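Long-range contacts in probable flavin reductase (Sinorhizobium meliloti, PDB 3RH7), which probably reduces flavins with NADPH and binds flavin mononucleotide in a split-barrel domain joined to a Nudix-like one: residues G187-Q192 against V252-A257; G194-A199 against D285-F290; L61-L66 against H141-G146. One frame throughout, in Å; residues are numbered along the deposited sequence.

Interaction 1 of 3, residues G187-Q192 against V252-A257; sequences GAVLEQ and VYHALA
Leu-190 lays its CD1 methyl against CB of Ala-255, 3.7 Å away, and the same methyl lies 3.9 Å from CB of Ala-257. The two strands, 187-191 and 252-257, form the central parallel pair of a mixed four-stranded sheet with helices on both faces, consistent with the alpha-beta-alpha sandwich of a Nudix-like domain. Five backbone hydrogen bonds make a regular ladder: Tyr-253 N to Gly-187 O, Val-189 N to Tyr-253 O, Ala-255 N to Val-189 O, Glu-191 N to Ala-255 O and Ala-257 N to Glu-191 O. Ala-188, Leu-190 and Ala-255 share one face, where helix 216-228 and Phe-267 pack; Val-189, Glu-191 and His-254 share the other, toward helix 281-292. On that second face Val-189 CG2 and Val-252 CG1 meet at 4.2 Å. With CG opposite the backbone N (chi1 -170°) and chi2 near 5°, the His-254 ring turns ND1 to Val-189 O of strand 187-191. The carboxylate of Glu-191 comes across to the ring's CE1 side, planes 49° apart, without making a hydrogen bond to the ring. A leucine at His-254, lacking a ring N-H, would probably leave Val-189 O with one donor here and the Glu-191 carboxylate beside an apolar group. The two donors approach Val-189 O differently: His-254 ND1, 3.0 Å from it, lies in the carbonyl plane, whereas Ala-255 N, also 3.0 Å from Val-189 O, sits well above it.

Interaction 2 of 3, residues G194-A199 against D285-F290; sequences GAVFLA and DIINRF
In the Nudix-like domain, helix 281-292 covers one side of the short strand 196-198, and the two meet entirely through apolar side chains and one carbonyl edge contact. The segments run nearly antiparallel, 156° between their directions, with axes 11.2 Å apart, a spacing that side chains from both must fill. Ile-287 and Phe-290, three residues apart and so on the same side of the helix, supply its half. Val-196 sits over one face of the Phe-290 ring as a CH-pi contact, with CB 3.8 Å from the ring centroid and displaced toward the rim. CG1 of Val-196 occupies the position between backbone N and carbonyl carbon (chi1 63°), which brings it onto the same ring, 3.6 Å from Phe-290 CE2. That methyl also touches CD1 of Ile-287 at 4.0 Å, so one valine branch bridges both helix residues. Farther along the strand, Leu-198 and Ile-287 reach for each other tip to tip, CD2 of the leucine 4.2 Å from CD1 of the isoleucine. At the other end the carbonyl O of Gly-194 lies near the plane of the Phe-290 ring, at its CZ edge. Leu-273 of helix 270-273 packs against Val-196, Leu-198 and Ile-287 together, while strand 196-198 pairs with strand 266-268 and Phe-290 also leans on Glu-191 of strand 184-191 and on Tyr-238 of strand 232-242.

Interaction 3 of 3, residues L61-L66 against H141-G146; sequences LLLVCL and HVIIIG. With FMN (flavin mononucleotide), chain G.
Ile-144 reaches across to Leu-66 in the closely packed part of this antiparallel pair, its CD1 3.8 Å from Leu-66 CB, with Val-142 CG2 4.1 Å from that CB. With CG1 of Ile-144 opposite the carbonyl carbon (chi1 -62°) and the chain extended beyond (chi2 157°), CD1 is carried to Leu-66. Val-64 stands beside Ile-144, and with Leu-62 they join Phe-82 and Ile-84 of strand 81-86 in an apolar core. Six backbone hydrogen bonds, two in each of the pairs Leu-62/Gly-146, Val-64/Ile-144 and Leu-66/Val-142, clamp the strands. Leu-66 and Ile-144 are most covered by the partner strand; on the opposite face Leu-63, Cys-65, Ile-143 and Ile-145 give less to each other, with Leu-63 CG 3.7 Å from Ile-143 CG2 and Cys-65 SG 4.1 Å from Ile-143 CG1. This is no solvent side: the second subunit lies against it, its Leu-63 on this one. At the strand end, Cys-65 O accepts a hydrogen bond from flavin N3, 2.8 Å away. His-141 lies near the flavin pyrimidine, its NE2 hydrogen-bonded to OD1 of Asn-298. A barrel strand offering a backbone carbonyl to flavin N3, with the neighbouring face against a second subunit, fits the dimeric FMN-binding split barrel.

From the N terminus, interaction 3 comes first: it brings strand 141-153 back beside strand 61-67 and closes a loop of 74 residues within the flavin-binding barrel. Only after it is complete does the chain enter the second domain, where 187-192 and 194-199 follow each other almost directly. Their partners come later in the same order, 252-257 and then 285-290, so the loops of interactions 1 and 2 cross instead of nesting. These two touch, with Leu-190 O probably hydrogen-bonded to Phe-197 N, and together tie the mixed sheet to helix 281-292. Interaction 3 lies across the chain's centre, about 33 Å from either in centre-to-centre distance.

Interaction 1 of 3, residues G187-Q192 against V252-A257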
# COMPACT_ATOMS: atom_id res chain seq x y z
N GLY A 187 -4.41 -12.06 -18.09
CA GLY A 187 -5.38 -11.02 -18.44
C GLY A 187 -5.06 -9.70 -17.77
O GLY A 187 -4.25 -9.65 -16.85
N ALA A 188 -5.71 -8.63 -18.21
CA ALA A 188 -5.49 -7.32 -17.62
C ALA A 188 -6.72 -6.44 -17.65
O ALA A 188 -7.48 -6.44 -18.62
CB ALA A 188 -4.36 -6.61 -18.34
N VAL A 189 -6.90 -5.66 -16.57
CA VAL A 189 -7.93 -4.62 -16.44
C VAL A 189 -7.15 -3.35 -16.73
O VAL A 189 -6.58 -2.73 -15.82
CB VAL A 189 -8.67 -4.62 -15.07
CG1 VAL A 189 -9.62 -3.44 -14.97
CG2 VAL A 189 -9.43 -5.93 -14.87
N LEU A 190 -6.98 -3.07 -18.05
CA LEU A 190 -6.18 -1.97 -18.58
C LEU A 190 -7.02 -0.70 -18.68
O LEU A 190 -7.95 -0.64 -19.49
CB LEU A 190 -5.61 -2.38 -19.95
CG LEU A 190 -4.68 -1.41 -20.66
CD1 LEU A 190 -3.31 -1.36 -20.00
CD2 LEU A 190 -4.50 -1.82 -22.07
N GLU A 191 -6.68 0.30 -17.86
CA GLU A 191 -7.42 1.55 -17.80
C GLU A 191 -6.77 2.71 -18.57
O GLU A 191 -5.55 2.89 -18.49
CB GLU A 191 -7.62 1.97 -16.34
CG GLU A 191 -8.67 1.16 -15.60
CD GLU A 191 -8.90 1.55 -14.16
OE1 GLU A 191 -8.72 2.74 -13.82
OE2 GLU A 191 -9.32 0.66 -13.37
N GLN A 192 -7.58 3.50 -19.31
CA GLN A 192 -7.09 4.69 -19.99
C GLN A 192 -7.44 5.86 -19.10
O GLN A 192 -6.57 6.28 -18.30
CB GLN A 192 -7.61 4.86 -21.41
CG GLN A 192 -6.72 5.83 -22.14
CD GLN A 192 -6.78 5.69 -23.62
OE1 GLN A 192 -7.86 5.72 -24.24
NE2 GLN A 192 -5.60 5.61 -24.22
N VAL A 252 -4.89 -12.30 -13.52
CA VAL A 252 -5.38 -11.01 -14.01
C VAL A 252 -4.69 -9.90 -13.23
O VAL A 252 -4.69 -9.91 -11.99
CB VAL A 252 -6.92 -10.88 -13.96
CG1 VAL A 252 -7.39 -9.56 -14.58
CG2 VAL A 252 -7.59 -12.07 -14.65
N TYR A 253 -4.07 -8.96 -13.96
CA TYR A 253 -3.34 -7.83 -13.40
C TYR A 253 -4.12 -6.57 -13.59
O TYR A 253 -4.95 -6.47 -14.50
CB TYR A 253 -1.99 -7.66 -14.10
CG TYR A 253 -0.83 -8.37 -13.46
CD1 TYR A 253 -0.14 -7.79 -12.40
CD2 TYR A 253 -0.35 -9.56 -13.98
CE1 TYR A 253 1.01 -8.38 -11.87
CE2 TYR A 253 0.78 -10.18 -13.44
CZ TYR A 253 1.47 -9.58 -12.39
OH TYR A 253 2.61 -10.14 -11.88
N HIS A 254 -3.85 -5.59 -12.73
CA HIS A 254 -4.43 -4.29 -12.91
C HIS A 254 -3.39 -3.55 -13.74
O HIS A 254 -2.20 -3.77 -13.50
CB HIS A 254 -4.79 -3.62 -11.56
CG HIS A 254 -5.62 -2.36 -11.71
ND1 HIS A 254 -6.11 -1.92 -12.96
CD2 HIS A 254 -5.99 -1.47 -10.77
CE1 HIS A 254 -6.75 -0.79 -12.73
NE2 HIS A 254 -6.71 -0.47 -11.43
N ALA A 255 -3.79 -2.79 -14.79
CA ALA A 255 -2.79 -2.10 -15.61
C ALA A 255 -3.25 -0.70 -16.05
O ALA A 255 -4.40 -0.33 -15.84
CB ALA A 255 -2.43 -2.95 -16.82
N LEU A 256 -2.32 0.09 -16.63
CA LEU A 256 -2.57 1.45 -17.12
C LEU A 256 -2.05 1.65 -18.50
O LEU A 256 -0.91 1.24 -18.79
CB LEU A 256 -1.93 2.51 -16.23
CG LEU A 256 -2.55 2.78 -14.90
CD1 LEU A 256 -1.77 3.84 -14.18
CD2 LEU A 256 -4.01 3.15 -15.02
N ALA A 257 -2.83 2.35 -19.33
CA ALA A 257 -2.42 2.68 -20.68
C ALA A 257 -2.22 4.18 -20.83
O ALA A 257 -2.92 4.98 -20.20
CB ALA A 257 -3.44 2.18 -21.68

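Interaction 2 of 3, residues G194-A199 against D285-F290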
# COMPACT_ATOMS: atom_id res chain seq x y z
N GLY A 194 -10.98 6.41 -17.23
CA GLY A 194 -11.73 5.58 -16.31
C GLY A 194 -12.29 4.47 -17.13
O GLY A 194 -13.26 3.85 -16.70
N ALA A 195 -11.73 4.31 -18.35
CA ALA A 195 -12.23 3.34 -19.34
C ALA A 195 -11.33 2.13 -19.45
O ALA A 195 -10.12 2.26 -19.60
CB ALA A 195 -12.38 4.00 -20.68
N VAL A 196 -11.94 0.96 -19.37
CA VAL A 196 -11.26 -0.33 -19.41
C VAL A 196 -11.13 -0.76 -20.88
O VAL A 196 -12.05 -0.55 -21.67
CB VAL A 196 -11.97 -1.40 -18.51
CG1 VAL A 196 -13.39 -1.71 -18.99
CG2 VAL A 196 -11.14 -2.67 -18.40
N PHE A 197 -9.98 -1.35 -21.24
CA PHE A 197 -9.76 -1.83 -22.60
C PHE A 197 -10.47 -3.14 -22.80
O PHE A 197 -10.31 -4.07 -21.99
CB PHE A 197 -8.27 -1.99 -22.90
CG PHE A 197 -7.99 -2.48 -24.31
CD1 PHE A 197 -7.95 -1.60 -25.37
CD2 PHE A 197 -7.78 -3.83 -24.56
CE1 PHE A 197 -7.72 -2.05 -26.66
CE2 PHE A 197 -7.53 -4.29 -25.86
CZ PHE A 197 -7.50 -3.39 -26.90
N LEU A 198 -11.21 -3.24 -23.90
CA LEU A 198 -11.93 -4.45 -24.26
C LEU A 198 -11.79 -4.73 -25.74
O LEU A 198 -11.87 -3.82 -26.55
CB LEU A 198 -13.41 -4.38 -23.84
CG LEU A 198 -13.63 -4.63 -22.34
CD1 LEU A 198 -14.95 -4.14 -21.90
CD2 LEU A 198 -13.45 -6.08 -21.97
N ALA A 199 -11.53 -6.01 -26.07
CA ALA A 199 -11.36 -6.48 -27.44
C ALA A 199 -12.65 -7.13 -27.97
O ALA A 199 -13.32 -7.89 -27.26
CB ALA A 199 -10.21 -7.47 -27.52
N ASP A 285 -17.74 -10.92 -14.48
CA ASP A 285 -17.49 -10.75 -13.04
C ASP A 285 -16.43 -9.70 -12.79
O ASP A 285 -16.63 -8.86 -11.91
CB ASP A 285 -17.06 -12.07 -12.40
CG ASP A 285 -18.18 -13.06 -12.25
OD1 ASP A 285 -19.23 -12.68 -11.68
OD2 ASP A 285 -17.99 -14.24 -12.67
N ILE A 286 -15.34 -9.71 -13.59
CA ILE A 286 -14.23 -8.77 -13.48
C ILE A 286 -14.70 -7.37 -13.84
O ILE A 286 -14.39 -6.43 -13.12
CB ILE A 286 -13.03 -9.24 -14.34
CG1 ILE A 286 -12.36 -10.49 -13.70
CG2 ILE A 286 -12.02 -8.15 -14.47
CD1 ILE A 286 -11.72 -11.44 -14.67
N ILE A 287 -15.47 -7.24 -14.94
CA ILE A 287 -16.01 -5.94 -15.39
C ILE A 287 -16.98 -5.39 -14.32
O ILE A 287 -16.85 -4.21 -13.97
CB ILE A 287 -16.66 -6.05 -16.80
CG1 ILE A 287 -15.59 -6.37 -17.87
CG2 ILE A 287 -17.46 -4.82 -17.16
CD1 ILE A 287 -14.31 -5.42 -17.95
N ASN A 288 -17.88 -6.27 -13.77
CA ASN A 288 -18.81 -5.89 -12.69
C ASN A 288 -18.01 -5.28 -11.53
O ASN A 288 -18.36 -4.21 -11.02
CB ASN A 288 -19.60 -7.10 -12.21
CG ASN A 288 -20.66 -7.64 -13.14
OD1 ASN A 288 -21.31 -6.90 -13.91
ND2 ASN A 288 -20.91 -8.95 -13.02
N ARG A 289 -16.90 -5.94 -11.15
CA ARG A 289 -15.99 -5.50 -10.10
C ARG A 289 -15.36 -4.15 -10.48
O ARG A 289 -15.29 -3.28 -9.63
CB ARG A 289 -14.91 -6.57 -9.88
CG ARG A 289 -14.17 -6.42 -8.58
CD ARG A 289 -12.98 -7.33 -8.51
NE ARG A 289 -11.86 -6.65 -7.87
CZ ARG A 289 -10.70 -7.23 -7.56
NH1 ARG A 289 -10.52 -8.52 -7.77
NH2 ARG A 289 -9.71 -6.51 -7.04
N PHE A 290 -14.92 -3.99 -11.74
CA PHE A 290 -14.30 -2.75 -12.21
C PHE A 290 -15.27 -1.58 -12.07
O PHE A 290 -14.86 -0.54 -11.55
CB PHE A 290 -13.82 -2.90 -13.68
CG PHE A 290 -13.65 -1.60 -14.44
CD1 PHE A 290 -12.51 -0.81 -14.28
CD2 PHE A 290 -14.64 -1.16 -15.32
CE1 PHE A 290 -12.37 0.39 -14.98
CE2 PHE A 290 -14.49 0.05 -16.01
CZ PHE A 290 -13.36 0.81 -15.84

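Interaction 3 of 3, residues L61-L66 against H141-G146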
# COMPACT_ATOMS: atom_id res chain seq x y z
N LEU A 61 -1.44 9.83 18.70
CA LEU A 61 -2.30 10.61 17.81
C LEU A 61 -2.43 10.00 16.44
O LEU A 61 -1.48 9.46 15.87
CB LEU A 61 -1.85 12.06 17.70
CG LEU A 61 -2.04 12.86 18.98
CD1 LEU A 61 -1.32 14.18 18.91
CD2 LEU A 61 -3.52 13.02 19.32
N LEU A 62 -3.65 10.11 15.92
CA LEU A 62 -4.11 9.50 14.68
C LEU A 62 -4.96 10.53 13.89
O LEU A 62 -5.49 11.48 14.47
CB LEU A 62 -4.92 8.32 15.18
CG LEU A 62 -5.59 7.40 14.29
CD1 LEU A 62 -5.47 6.00 14.88
CD2 LEU A 62 -7.05 7.81 14.14
N LEU A 63 -5.06 10.33 12.56
CA LEU A 63 -5.73 11.26 11.64
C LEU A 63 -6.59 10.53 10.62
O LEU A 63 -6.22 9.45 10.17
CB LEU A 63 -4.59 11.98 10.91
CG LEU A 63 -4.86 13.17 10.04
CD1 LEU A 63 -3.79 14.17 10.24
CD2 LEU A 63 -4.88 12.78 8.59
N VAL A 64 -7.69 11.15 10.19
CA VAL A 64 -8.57 10.59 9.15
C VAL A 64 -9.36 11.75 8.55
O VAL A 64 -9.65 12.73 9.26
CB VAL A 64 -9.45 9.40 9.62
CG1 VAL A 64 -10.66 9.84 10.43
CG2 VAL A 64 -9.87 8.53 8.44
N CYS A 65 -9.65 11.69 7.24
CA CYS A 65 -10.35 12.81 6.62
C CYS A 65 -11.75 12.41 6.16
O CYS A 65 -11.92 11.35 5.55
CB CYS A 65 -9.54 13.39 5.46
SG CYS A 65 -7.80 13.72 5.88
N LEU A 66 -12.74 13.27 6.47
CA LEU A 66 -14.14 13.05 6.15
C LEU A 66 -14.65 14.14 5.24
O LEU A 66 -14.48 15.32 5.56
CB LEU A 66 -14.98 13.00 7.43
CG LEU A 66 -16.49 13.01 7.27
CD1 LEU A 66 -16.99 11.70 6.72
CD2 LEU A 66 -17.17 13.33 8.58
N HIS A 141 -13.21 18.58 2.61
CA HIS A 141 -13.11 17.61 3.69
C HIS A 141 -12.80 18.30 5.03
O HIS A 141 -12.55 19.50 5.08
CB HIS A 141 -11.98 16.59 3.39
CG HIS A 141 -12.35 15.48 2.44
ND1 HIS A 141 -12.80 15.74 1.15
CD2 HIS A 141 -12.20 14.15 2.59
CE1 HIS A 141 -12.98 14.56 0.59
NE2 HIS A 141 -12.63 13.57 1.40
N VAL A 142 -12.82 17.50 6.12
CA VAL A 142 -12.44 17.91 7.47
C VAL A 142 -11.44 16.87 7.97
O VAL A 142 -11.58 15.68 7.67
CB VAL A 142 -13.59 18.16 8.47
CG1 VAL A 142 -14.47 19.33 8.04
CG2 VAL A 142 -14.43 16.90 8.72
N ILE A 143 -10.42 17.34 8.68
CA ILE A 143 -9.38 16.47 9.24
C ILE A 143 -9.79 16.14 10.68
O ILE A 143 -9.87 17.04 11.51
CB ILE A 143 -7.96 17.12 9.14
CG1 ILE A 143 -7.58 17.45 7.68
CG2 ILE A 143 -6.90 16.25 9.81
CD1 ILE A 143 -6.49 18.40 7.53
N ILE A 144 -10.08 14.87 10.95
CA ILE A 144 -10.44 14.45 12.29
C ILE A 144 -9.18 13.87 12.98
O ILE A 144 -8.52 12.96 12.45
CB ILE A 144 -11.62 13.45 12.28
CG1 ILE A 144 -12.87 14.12 11.67
CG2 ILE A 144 -11.92 12.93 13.68
CD1 ILE A 144 -13.92 13.13 11.09
N ILE A 145 -8.83 14.46 14.14
CA ILE A 145 -7.68 14.03 14.93
C ILE A 145 -8.19 13.33 16.18
O ILE A 145 -9.02 13.90 16.91
CB ILE A 145 -6.72 15.20 15.25
CG1 ILE A 145 -6.14 15.77 13.94
CG2 ILE A 145 -5.62 14.72 16.21
CD1 ILE A 145 -5.34 16.97 14.08
N GLY A 146 -7.71 12.10 16.40
CA GLY A 146 -8.09 11.30 17.55
C GLY A 146 -6.92 10.87 18.41
O GLY A 146 -5.80 10.66 17.90
N1 FMN G . -14.86 9.15 2.10
C2 FMN G . -14.38 10.15 2.92
O2 FMN G . -15.16 11.04 3.31
N3 FMN G . -13.06 10.10 3.36
C4 FMN G . -12.10 9.14 2.99
O4 FMN G . -10.93 9.10 3.39
C4A FMN G . -12.61 8.08 2.02
N5 FMN G . -11.79 7.12 1.61
C5A FMN G . -12.31 6.08 0.80
C6 FMN G . -11.37 5.06 0.41
C7 FMN G . -11.76 3.93 -0.35
C7M FMN G . -10.75 2.88 -0.73
C8 FMN G . -13.12 3.83 -0.75
C8M FMN G . -13.56 2.68 -1.55
C9 FMN G . -14.08 4.85 -0.40
C9A FMN G . -13.72 6.02 0.38
N10 FMN G . -14.64 7.07 0.79
C10 FMN G . -14.12 8.12 1.62
C1' FMN G . -16.10 7.03 0.37
C2' FMN G . -17.07 6.85 1.62
O2' FMN G . -16.91 5.65 2.39
C3' FMN G . -18.61 7.03 1.48
O3' FMN G . -19.12 6.92 0.14
C4' FMN G . -19.21 8.20 2.32
O4' FMN G . -18.36 9.39 2.54
C5' FMN G . -19.72 7.64 3.63
O5' FMN G . -21.09 7.40 3.37
P FMN G . -22.18 8.50 3.93
O1P FMN G . -21.47 8.83 5.32
O2P FMN G . -23.58 7.79 4.07
O3P FMN G . -22.42 9.65 2.93